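Local coordinates for ribose 5-phosphate isomerase (Trypanosoma cruzi, PDB 3M1P), which probably catalyses the reversible interconversion of ribose 5-phosphate and ribulose 5-phosphate as a type B isomerase built from four like subunits, at residues R100-A105 with E135-R140; E55-K60 with P83-A88; E18-Y23 with E122-F127; P12-H17 with P33-P38. The protein carries 1 engineered substitution. All coordinates share one frame; numbering follows the deposited sequence.

In the fold
All four contacts belong to one α/β unit, a parallel sheet flanked by helices. Contact 4 closes first along the chain, then contact 2, whereas contact 3 spans much of the chain, enclosing contact 2 and alternating with the segments of contacts 1 and 4. Contacts 3 and 4, with centres about 12 Å apart, share helix 17-26 through I21, which packs on P33 and Y35. Contact 2 joins contact 4 through M56 and C36, and meets contact 1 through a salt bridge from R86 to D104. Contacts 1 and 4 lie on opposite sides of the chain's centre, about 29 Å apart between centres. Contacts 1 and 2 both reach the second subunit, and E122 in contact 3 the third, tying the packing to the tetramer.

Contact 1: residues R100-A105 with E135-R140; sequences RIHNDA and EERHVR. With PO4 (phosphate ion), chain C.
The imidazole of H102 has H138 NE2 above one face, over its centre, 3.3 Å from H102 CD2, while O3 of a phosphate ion, probably from the crystallisation liquor, lies at its edge. The two rings form an oblique pair, inclined at 36° with centroids 4.0 Å apart. H102 CA in turn sits over the face of the H138 ring in a CH-pi contact, 4.0 Å from its centroid. H102 was modelled in two conformers, so its ring contacts hold for this one. H138 NE2 also lies over a face of the R137 guanidinium, toward its rim, while S133 takes up H138 ND1. R137 and H102 thus border a phosphate site at a subunit interface, with H138 packed against both, a position consistent with binding the phosphate of a sugar substrate in this family. R137, extended from CG to NE, meets the anion with the edge of its guanidinium through two bonds: NE to O2 (2.8 Å) and NH2 to O1 (2.7 Å). Its third nitrogen, NH1, makes a 2.7 Å salt bridge to OE1 of the N-cap residue E135, which helps hold the guanidinium in place. R141 and, from the second subunit, R113 and H11 also bond the phosphate.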
# COMPACT_ATOMS: atom_id res chain seq x y z
N ARG A 100 -0.43 -15.31 8.42
CA ARG A 100 -1.06 -16.50 9.00
C ARG A 100 -0.72 -17.79 8.23
O ARG A 100 -0.31 -18.78 8.83
CB ARG A 100 -2.59 -16.30 9.09
CG ARG A 100 -3.02 -15.08 9.92
CD ARG A 100 -2.85 -15.29 11.44
NE ARG A 100 -3.55 -16.49 11.88
CZ ARG A 100 -2.96 -17.59 12.36
NH1 ARG A 100 -1.64 -17.64 12.55
NH2 ARG A 100 -3.71 -18.64 12.69
N ILE A 101 -0.87 -17.77 6.90
CA ILE A 101 -0.65 -18.96 6.06
C ILE A 101 0.79 -19.48 6.10
O ILE A 101 1.02 -20.69 6.26
CB ILE A 101 -1.10 -18.73 4.58
CG1 ILE A 101 -2.58 -18.34 4.50
CG2 ILE A 101 -0.84 -19.96 3.73
CD1 ILE A 101 -3.08 -17.89 3.10
N HIS A 102 1.75 -18.56 5.98
CA HIS A 102 3.17 -18.93 5.90
C HIS A 102 3.90 -18.85 7.24
O HIS A 102 4.79 -19.65 7.51
CB HIS A 102 3.89 -18.07 4.84
CG HIS A 102 3.70 -18.53 3.43
ND1 HIS A 102 2.46 -18.84 2.90
CD2 HIS A 102 4.59 -18.71 2.42
CE1 HIS A 102 2.60 -19.22 1.64
NE2 HIS A 102 3.88 -19.15 1.33
N ASN A 103 3.53 -17.87 8.06
CA ASN A 103 4.30 -17.57 9.28
C ASN A 103 3.61 -17.94 10.58
O ASN A 103 4.20 -17.77 11.65
CB ASN A 103 4.70 -16.09 9.30
CG ASN A 103 5.33 -15.65 7.99
OD1 ASN A 103 6.45 -16.04 7.66
ND2 ASN A 103 4.61 -14.86 7.23
N ASP A 104 2.37 -18.44 10.47
CA ASP A 104 1.54 -18.71 11.64
C ASP A 104 1.69 -17.56 12.65
O ASP A 104 1.89 -17.79 13.85
CB ASP A 104 1.94 -20.05 12.26
CG ASP A 104 0.97 -20.53 13.33
OD1 ASP A 104 -0.19 -20.05 13.35
OD2 ASP A 104 1.38 -21.38 14.16
N ALA A 105 1.61 -16.33 12.14
CA ALA A 105 1.78 -15.14 12.97
C ALA A 105 0.76 -15.15 14.10
O ALA A 105 -0.39 -15.51 13.88
CB ALA A 105 1.64 -13.86 12.13
N GLU A 135 1.80 -26.59 6.27
CA GLU A 135 2.66 -27.21 5.25
C GLU A 135 4.10 -27.36 5.70
O GLU A 135 4.63 -26.51 6.44
CB GLU A 135 2.55 -26.48 3.90
CG GLU A 135 1.24 -26.77 3.15
CD GLU A 135 1.07 -25.95 1.88
OE1 GLU A 135 2.05 -25.76 1.12
OE2 GLU A 135 -0.07 -25.48 1.62
N GLU A 136 4.73 -28.45 5.25
CA GLU A 136 6.05 -28.89 5.73
C GLU A 136 7.10 -27.78 5.78
O GLU A 136 7.78 -27.60 6.79
CB GLU A 136 6.54 -30.09 4.90
CG GLU A 136 7.92 -30.61 5.30
CD GLU A 136 8.30 -31.92 4.62
OE1 GLU A 136 8.23 -32.01 3.38
OE2 GLU A 136 8.70 -32.87 5.35
N ARG A 137 7.23 -27.03 4.68
CA ARG A 137 8.25 -25.98 4.59
C ARG A 137 8.06 -24.84 5.60
O ARG A 137 9.04 -24.36 6.16
CB ARG A 137 8.41 -25.47 3.15
CG ARG A 137 7.22 -24.70 2.60
CD ARG A 137 7.29 -24.58 1.09
NE ARG A 137 6.33 -23.61 0.60
CZ ARG A 137 5.04 -23.88 0.37
NH1 ARG A 137 4.57 -25.10 0.58
NH2 ARG A 137 4.23 -22.92 -0.07
N HIS A 138 6.81 -24.45 5.85
CA HIS A 138 6.50 -23.39 6.82
C HIS A 138 6.79 -23.81 8.25
O HIS A 138 7.34 -23.02 9.03
CB HIS A 138 5.07 -22.87 6.66
CG HIS A 138 4.71 -22.53 5.25
ND1 HIS A 138 3.50 -22.87 4.68
CD2 HIS A 138 5.43 -21.94 4.27
CE1 HIS A 138 3.48 -22.47 3.42
NE2 HIS A 138 4.64 -21.91 3.15
N VAL A 139 6.43 -25.05 8.59
CA VAL A 139 6.74 -25.64 9.90
C VAL A 139 8.25 -25.64 10.14
O VAL A 139 8.73 -25.15 11.17
CB VAL A 139 6.14 -27.07 10.05
CG1 VAL A 139 6.67 -27.77 11.33
CG2 VAL A 139 4.62 -27.02 10.05
N ARG A 140 9.00 -26.18 9.18
CA ARG A 140 10.46 -26.16 9.25
C ARG A 140 10.99 -24.73 9.46
O ARG A 140 11.86 -24.51 10.31
CB ARG A 140 11.08 -26.82 8.01
CG ARG A 140 12.62 -26.88 8.04
CD ARG A 140 13.22 -27.48 6.76
NE ARG A 140 12.98 -26.67 5.57
CZ ARG A 140 12.17 -27.03 4.58
NH1 ARG A 140 11.52 -28.20 4.63
NH2 ARG A 140 11.99 -26.24 3.53
P PO4 C . 7.12 -20.41 -0.84
O1 PO4 C . 5.72 -20.89 -1.13
O2 PO4 C . 7.93 -21.54 -0.25
O3 PO4 C . 7.07 -19.26 0.14
O4 PO4 C . 7.78 -19.98 -2.13
O HOH W 1 7.31 -19.92 7.71

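Contact 2: residues E55-K60 with P83-A88; sequences EMVARK and PGVRAA
A58, V85 and V57 carry this small, largely apolar contact between the C-terminal part of helix 46-58 and the loop that leads into strand 87-89. One methyl of V85, CG2, serves both helix residues, lying 4.3 Å from V57 CG1 and 4.3 Å from A58 CB. The V57 branch that reaches it is the one standing opposite the backbone N (chi1 168°), on a side chain that leaves the helix toward the loop. A58 adds a tighter approach, its CB resting 3.4 Å from P83 O, so the methyl touches a backbone carbonyl as well as the valine. Here the two backbones also come close, with A58 CA 5.2 Å from G84 CA, and the positive phi of G84 (96°) turns the chain between P83 and V85. K60, with positive phi, closes the last turn in a Schellman motif, its N bonding to V57 O. V57 and V85 both lean on I107 of strand 107-111, and V85 also touches N80 of helix 73-80. The loop is thus wedged between helix 46-58 and those two elements, while E149 of helix 136-150 binds G84 N and K81 of the second subunit binds V85 O.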
# COMPACT_ATOMS: atom_id res chain seq x y z
N GLU A 55 3.79 -10.55 25.81
CA GLU A 55 3.95 -11.49 26.93
C GLU A 55 2.69 -12.34 27.12
O GLU A 55 2.80 -13.55 27.33
CB GLU A 55 4.32 -10.76 28.23
CG GLU A 55 5.67 -10.07 28.21
CD GLU A 55 6.87 -11.02 28.26
OE1 GLU A 55 6.69 -12.22 28.57
OE2 GLU A 55 8.00 -10.54 28.01
N MET A 56 1.52 -11.72 27.02
CA MET A 56 0.26 -12.44 27.11
C MET A 56 0.17 -13.54 26.06
O MET A 56 -0.25 -14.66 26.36
CB MET A 56 -0.92 -11.48 26.98
CG MET A 56 -1.03 -10.50 28.14
SD MET A 56 -2.27 -9.23 27.85
CE MET A 56 -3.78 -10.20 27.95
N VAL A 57 0.59 -13.22 24.84
CA VAL A 57 0.63 -14.20 23.75
C VAL A 57 1.66 -15.31 24.07
O VAL A 57 1.35 -16.49 23.98
CB VAL A 57 0.94 -13.53 22.37
CG1 VAL A 57 1.28 -14.60 21.32
CG2 VAL A 57 -0.24 -12.66 21.91
N ALA A 58 2.88 -14.91 24.43
CA ALA A 58 3.93 -15.87 24.77
C ALA A 58 3.53 -16.80 25.93
O ALA A 58 3.77 -18.02 25.85
CB ALA A 58 5.23 -15.14 25.08
N ARG A 59 2.95 -16.23 26.99
CA ARG A 59 2.48 -17.02 28.14
C ARG A 59 1.19 -17.78 27.82
O ARG A 59 0.71 -18.56 28.64
CB ARG A 59 2.28 -16.13 29.38
CG ARG A 59 3.59 -15.59 29.95
CD ARG A 59 3.39 -14.90 31.28
NE ARG A 59 4.65 -14.45 31.88
CZ ARG A 59 5.42 -15.20 32.66
NH1 ARG A 59 5.10 -16.46 32.96
NH2 ARG A 59 6.54 -14.69 33.16
N LYS A 60 0.65 -17.53 26.62
CA LYS A 60 -0.58 -18.19 26.11
C LYS A 60 -1.86 -17.82 26.87
O LYS A 60 -2.85 -18.54 26.82
CB LYS A 60 -0.41 -19.72 25.98
CG LYS A 60 0.77 -20.17 25.11
CD LYS A 60 1.10 -21.65 25.35
CE LYS A 60 2.42 -22.06 24.69
NZ LYS A 60 2.38 -22.05 23.16
N PRO A 83 10.15 -14.08 23.15
CA PRO A 83 10.22 -15.41 22.55
C PRO A 83 8.84 -16.06 22.46
O PRO A 83 8.04 -15.92 23.37
CB PRO A 83 11.13 -16.20 23.52
CG PRO A 83 11.88 -15.15 24.28
CD PRO A 83 10.90 -14.01 24.41
N GLY A 84 8.57 -16.74 21.35
CA GLY A 84 7.27 -17.35 21.12
C GLY A 84 6.36 -16.45 20.30
O GLY A 84 5.33 -16.89 19.80
N VAL A 85 6.74 -15.19 20.15
CA VAL A 85 5.92 -14.24 19.41
C VAL A 85 6.36 -14.20 17.95
O VAL A 85 7.57 -14.21 17.63
CB VAL A 85 5.95 -12.84 20.07
CG1 VAL A 85 5.36 -11.78 19.15
CG2 VAL A 85 5.20 -12.87 21.39
N ARG A 86 5.37 -14.19 17.06
CA ARG A 86 5.58 -13.95 15.64
C ARG A 86 4.64 -12.82 15.25
O ARG A 86 3.47 -13.04 14.97
CB ARG A 86 5.33 -15.22 14.82
CG ARG A 86 6.32 -16.35 15.14
CD ARG A 86 6.08 -17.56 14.27
NE ARG A 86 4.77 -18.14 14.57
CZ ARG A 86 4.50 -18.86 15.66
NH1 ARG A 86 5.46 -19.10 16.55
NH2 ARG A 86 3.27 -19.33 15.85
N ALA A 87 5.18 -11.60 15.27
CA ALA A 87 4.42 -10.38 15.09
C ALA A 87 4.63 -9.84 13.69
O ALA A 87 5.77 -9.54 13.29
CB ALA A 87 4.83 -9.34 16.12
N ALA A 88 3.53 -9.74 12.95
CA ALA A 88 3.54 -9.36 11.55
C ALA A 88 2.99 -7.96 11.34
O ALA A 88 1.81 -7.70 11.63
CB ALA A 88 2.74 -10.37 10.74

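Contact 3: residues E18-Y23 with E122-F127; sequences ENLILY and EIIITF
Segments 18-23 and 122-127 are helical and run in roughly the same direction, their axes 9.8 Å apart at closest approach and crossing at -33°, with Y23 and I124 nearest across the gap. I124 supplies most of the contact from the second helix, pointing toward the other helix and presenting two separate branches. Its longer branch, with CG1 opposite the carbonyl carbon (chi1 -73°), carries CD1 to within 3.6 Å of L20 CD2, where the two side chains cross at about a right angle. The same CD1 comes up to the edge of the Y23 ring, 4.1 Å from Y23 CD2. The short branch, CG2, lies 4.1 Å from Y23 CB, so I124 touches both the stem and the ring of the tyrosine. One face of that ring is occupied from within its own helix by N19 O, 3.0 Å above the plane. Further along, I125 CG1 meets the backbone Y23 O at 3.6 Å. On another side of its helix, T126 OG1 donates to E122 O, which T126 N reaches from the opposite face of the carbonyl plane. L20 and Y23 continue onto I120, V117 and R121, and F127 and I123 rest on strand 107-111. Such helices, running the same way side by side over a parallel sheet, are the layered architecture of Rossmann-like α/β folds.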
# COMPACT_ATOMS: atom_id res chain seq x y z
N GLU A 18 -11.63 1.50 20.16
CA GLU A 18 -13.00 0.97 20.08
C GLU A 18 -13.22 0.30 18.72
O GLU A 18 -13.82 -0.77 18.65
CB GLU A 18 -14.05 2.06 20.36
CG GLU A 18 -14.00 2.63 21.79
CD GLU A 18 -15.17 3.56 22.15
OE1 GLU A 18 -15.92 4.01 21.24
OE2 GLU A 18 -15.34 3.86 23.36
N ASN A 19 -12.73 0.94 17.66
CA ASN A 19 -12.67 0.33 16.31
C ASN A 19 -12.04 -1.07 16.35
O ASN A 19 -12.60 -2.04 15.83
CB ASN A 19 -11.83 1.19 15.33
CG ASN A 19 -12.40 2.58 15.11
OD1 ASN A 19 -12.83 2.92 14.00
ND2 ASN A 19 -12.36 3.41 16.14
N LEU A 20 -10.85 -1.16 16.96
CA LEU A 20 -10.11 -2.42 17.04
C LEU A 20 -10.90 -3.49 17.78
O LEU A 20 -10.98 -4.63 17.31
CB LEU A 20 -8.76 -2.19 17.72
CG LEU A 20 -7.90 -1.10 17.10
CD1 LEU A 20 -6.68 -0.85 17.96
CD2 LEU A 20 -7.50 -1.45 15.64
N ILE A 21 -11.49 -3.11 18.92
CA ILE A 21 -12.35 -4.02 19.69
C ILE A 21 -13.49 -4.55 18.80
O ILE A 21 -13.70 -5.76 18.69
CB ILE A 21 -12.92 -3.33 20.98
CG1 ILE A 21 -11.80 -3.06 21.98
CG2 ILE A 21 -14.04 -4.18 21.61
CD1 ILE A 21 -12.16 -2.06 23.09
N LEU A 22 -14.17 -3.62 18.13
CA LEU A 22 -15.22 -3.96 17.18
C LEU A 22 -14.74 -4.87 16.03
O LEU A 22 -15.40 -5.86 15.72
CB LEU A 22 -15.90 -2.69 16.64
CG LEU A 22 -17.03 -2.89 15.63
CD1 LEU A 22 -18.19 -3.69 16.24
CD2 LEU A 22 -17.53 -1.56 15.04
N TYR A 23 -13.60 -4.55 15.42
CA TYR A 23 -13.10 -5.37 14.28
C TYR A 23 -12.80 -6.82 14.67
O TYR A 23 -13.00 -7.75 13.87
CB TYR A 23 -11.87 -4.72 13.59
CG TYR A 23 -12.08 -3.29 13.13
CD1 TYR A 23 -13.36 -2.83 12.76
CD2 TYR A 23 -11.02 -2.39 13.06
CE1 TYR A 23 -13.57 -1.53 12.34
CE2 TYR A 23 -11.21 -1.08 12.64
CZ TYR A 23 -12.49 -0.65 12.28
OH TYR A 23 -12.72 0.64 11.85
N GLU A 122 -10.10 -4.77 7.64
CA GLU A 122 -9.88 -5.89 6.76
C GLU A 122 -8.69 -6.73 7.20
O GLU A 122 -8.75 -7.96 7.19
CB GLU A 122 -9.67 -5.38 5.33
CG GLU A 122 -9.60 -6.46 4.26
CD GLU A 122 -9.27 -5.88 2.90
OE1 GLU A 122 -8.17 -5.32 2.75
OE2 GLU A 122 -10.12 -5.97 2.01
N ILE A 123 -7.60 -6.05 7.58
CA ILE A 123 -6.40 -6.72 8.09
C ILE A 123 -6.73 -7.57 9.34
O ILE A 123 -6.38 -8.75 9.40
CB ILE A 123 -5.29 -5.70 8.40
CG1 ILE A 123 -4.71 -5.13 7.10
CG2 ILE A 123 -4.15 -6.30 9.28
CD1 ILE A 123 -3.84 -3.91 7.33
N ILE A 124 -7.41 -6.97 10.32
CA ILE A 124 -7.70 -7.69 11.57
C ILE A 124 -8.58 -8.91 11.31
O ILE A 124 -8.27 -10.00 11.79
CB ILE A 124 -8.29 -6.73 12.66
CG1 ILE A 124 -7.18 -5.83 13.19
CG2 ILE A 124 -8.95 -7.53 13.82
CD1 ILE A 124 -7.68 -4.65 13.99
N ILE A 125 -9.63 -8.75 10.51
CA ILE A 125 -10.53 -9.84 10.19
C ILE A 125 -9.83 -10.96 9.43
O ILE A 125 -9.96 -12.13 9.79
CB ILE A 125 -11.80 -9.32 9.43
CG1 ILE A 125 -12.69 -8.51 10.41
CG2 ILE A 125 -12.55 -10.48 8.70
CD1 ILE A 125 -13.68 -7.53 9.73
N THR A 126 -9.08 -10.61 8.39
CA THR A 126 -8.34 -11.58 7.60
C THR A 126 -7.31 -12.36 8.44
O THR A 126 -7.19 -13.57 8.33
CB THR A 126 -7.63 -10.90 6.40
OG1 THR A 126 -8.59 -10.12 5.68
CG2 THR A 126 -7.00 -11.94 5.49
N PHE A 127 -6.57 -11.63 9.27
CA PHE A 127 -5.60 -12.22 10.18
C PHE A 127 -6.26 -13.26 11.10
O PHE A 127 -5.77 -14.38 11.23
CB PHE A 127 -4.99 -11.11 11.03
CG PHE A 127 -3.85 -11.55 11.88
CD1 PHE A 127 -2.58 -11.65 11.35
CD2 PHE A 127 -4.05 -11.84 13.24
CE1 PHE A 127 -1.50 -12.04 12.16
CE2 PHE A 127 -2.98 -12.23 14.06
CZ PHE A 127 -1.71 -12.34 13.52

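Contact 4: residues P12-H17 with P33-P38; sequences PAFAIH and PVYCGP
F14 meets the second segment with the edge of its phenyl ring, CD1 lying 3.7 Å from Y35 OH and CE1 3.3 Å from P38 O. The contact belongs to the first β-α-β crossover of the fold: helix 17-26 links strand 3-9 to strand 31-35, and the turn ahead of that helix folds back on the end of strand 31-35 and the loop after it. F14 reaches so far because its ring is swung opposite the backbone N (chi1 171°), and it adds an apolar touch from CD1 to P38 CB at 4.4 Å. From F14 to H17 the chain makes a type I turn, with I16 at the N-cap of helix 17-26; I16 N bonds to A13 O as the turn is entered. H17 then returns to the contact. Its CB packs 3.5 Å from Y35 CE1, and its imidazole lies over one face of the phenol, the planes inclined at 36° in an oblique pairing. The ring may be turned over in the model, so its individual atoms are uncertain. On the opposite face of the Y35 ring G37 N sits over the centre, so the phenol is sandwiched between the histidine and its own backbone. I21 and T9 also touch Y35, tying it to helix 17-26 and strand 3-9. The hydroxyl itself is pinned within its own segment: Y35 OH donates to P38 O over 2.6 Å, at a C=O...O angle of 137°.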
# COMPACT_ATOMS: atom_id res chain seq x y z
N PRO A 12 -1.33 7.82 19.53
CA PRO A 12 -2.11 8.21 18.35
C PRO A 12 -3.18 7.18 17.94
O PRO A 12 -4.24 7.57 17.42
CB PRO A 12 -1.06 8.35 17.24
CG PRO A 12 0.12 7.57 17.70
CD PRO A 12 0.10 7.64 19.19
N ALA A 13 -2.91 5.90 18.18
CA ALA A 13 -3.85 4.81 17.86
C ALA A 13 -4.93 4.61 18.92
O ALA A 13 -5.87 3.84 18.71
CB ALA A 13 -3.09 3.52 17.63
N PHE A 14 -4.80 5.30 20.05
CA PHE A 14 -5.84 5.27 21.09
C PHE A 14 -7.21 5.72 20.54
O PHE A 14 -8.23 5.14 20.87
CB PHE A 14 -5.45 6.10 22.32
CG PHE A 14 -6.56 6.26 23.31
CD1 PHE A 14 -6.89 5.23 24.19
CD2 PHE A 14 -7.33 7.43 23.33
CE1 PHE A 14 -7.94 5.37 25.10
CE2 PHE A 14 -8.38 7.58 24.23
CZ PHE A 14 -8.69 6.54 25.11
N ALA A 15 -7.21 6.73 19.69
CA ALA A 15 -8.45 7.22 19.07
C ALA A 15 -9.27 6.13 18.35
O ALA A 15 -10.48 6.30 18.13
CB ALA A 15 -8.14 8.38 18.10
N ILE A 16 -8.63 5.02 18.00
CA ILE A 16 -9.32 3.97 17.25
C ILE A 16 -9.44 2.65 18.01
O ILE A 16 -9.75 1.62 17.41
CB ILE A 16 -8.71 3.76 15.82
CG1 ILE A 16 -7.28 3.20 15.90
CG2 ILE A 16 -8.76 5.08 15.03
CD1 ILE A 16 -6.80 2.48 14.65
N HIS A 17 -9.23 2.67 19.32
CA HIS A 17 -9.20 1.42 20.08
C HIS A 17 -10.56 0.71 20.15
O HIS A 17 -10.62 -0.52 20.18
CB HIS A 17 -8.56 1.62 21.46
CG HIS A 17 -9.45 2.30 22.45
ND1 HIS A 17 -10.09 1.61 23.46
CD2 HIS A 17 -9.83 3.59 22.58
CE1 HIS A 17 -10.81 2.45 24.18
NE2 HIS A 17 -10.67 3.66 23.66
N PRO A 33 -12.18 -9.84 22.25
CA PRO A 33 -11.19 -8.78 22.46
C PRO A 33 -10.89 -8.56 23.95
O PRO A 33 -11.81 -8.55 24.79
CB PRO A 33 -11.85 -7.54 21.86
CG PRO A 33 -13.30 -7.83 21.81
CD PRO A 33 -13.48 -9.31 21.79
N VAL A 34 -9.61 -8.41 24.25
CA VAL A 34 -9.12 -8.13 25.59
C VAL A 34 -8.32 -6.86 25.45
O VAL A 34 -7.16 -6.87 25.01
CB VAL A 34 -8.24 -9.30 26.14
CG1 VAL A 34 -7.80 -9.03 27.58
CG2 VAL A 34 -8.97 -10.64 26.04
N TYR A 35 -8.94 -5.74 25.80
CA TYR A 35 -8.27 -4.46 25.61
C TYR A 35 -7.24 -4.17 26.70
O TYR A 35 -7.57 -4.09 27.89
CB TYR A 35 -9.25 -3.31 25.45
CG TYR A 35 -8.53 -2.02 25.18
CD1 TYR A 35 -7.86 -1.82 23.96
CD2 TYR A 35 -8.48 -1.01 26.14
CE1 TYR A 35 -7.16 -0.64 23.73
CE2 TYR A 35 -7.78 0.17 25.91
CZ TYR A 35 -7.13 0.35 24.70
OH TYR A 35 -6.45 1.53 24.48
N CYS A 36 -5.98 -4.03 26.27
CA CYS A 36 -4.85 -3.85 27.16
C CYS A 36 -4.04 -2.60 26.81
O CYS A 36 -2.89 -2.47 27.23
CB CYS A 36 -3.94 -5.09 27.12
SG CYS A 36 -4.71 -6.61 27.74
N GLY A 37 -4.63 -1.69 26.05
CA GLY A 37 -3.94 -0.48 25.60
C GLY A 37 -4.19 0.63 26.60
O GLY A 37 -4.81 0.39 27.64
N PRO A 38 -3.74 1.86 26.29
CA PRO A 38 -3.92 2.94 27.25
C PRO A 38 -5.40 3.16 27.52
O PRO A 38 -6.24 2.99 26.62
CB PRO A 38 -3.31 4.16 26.54
CG PRO A 38 -2.48 3.62 25.46
CD PRO A 38 -3.09 2.33 25.05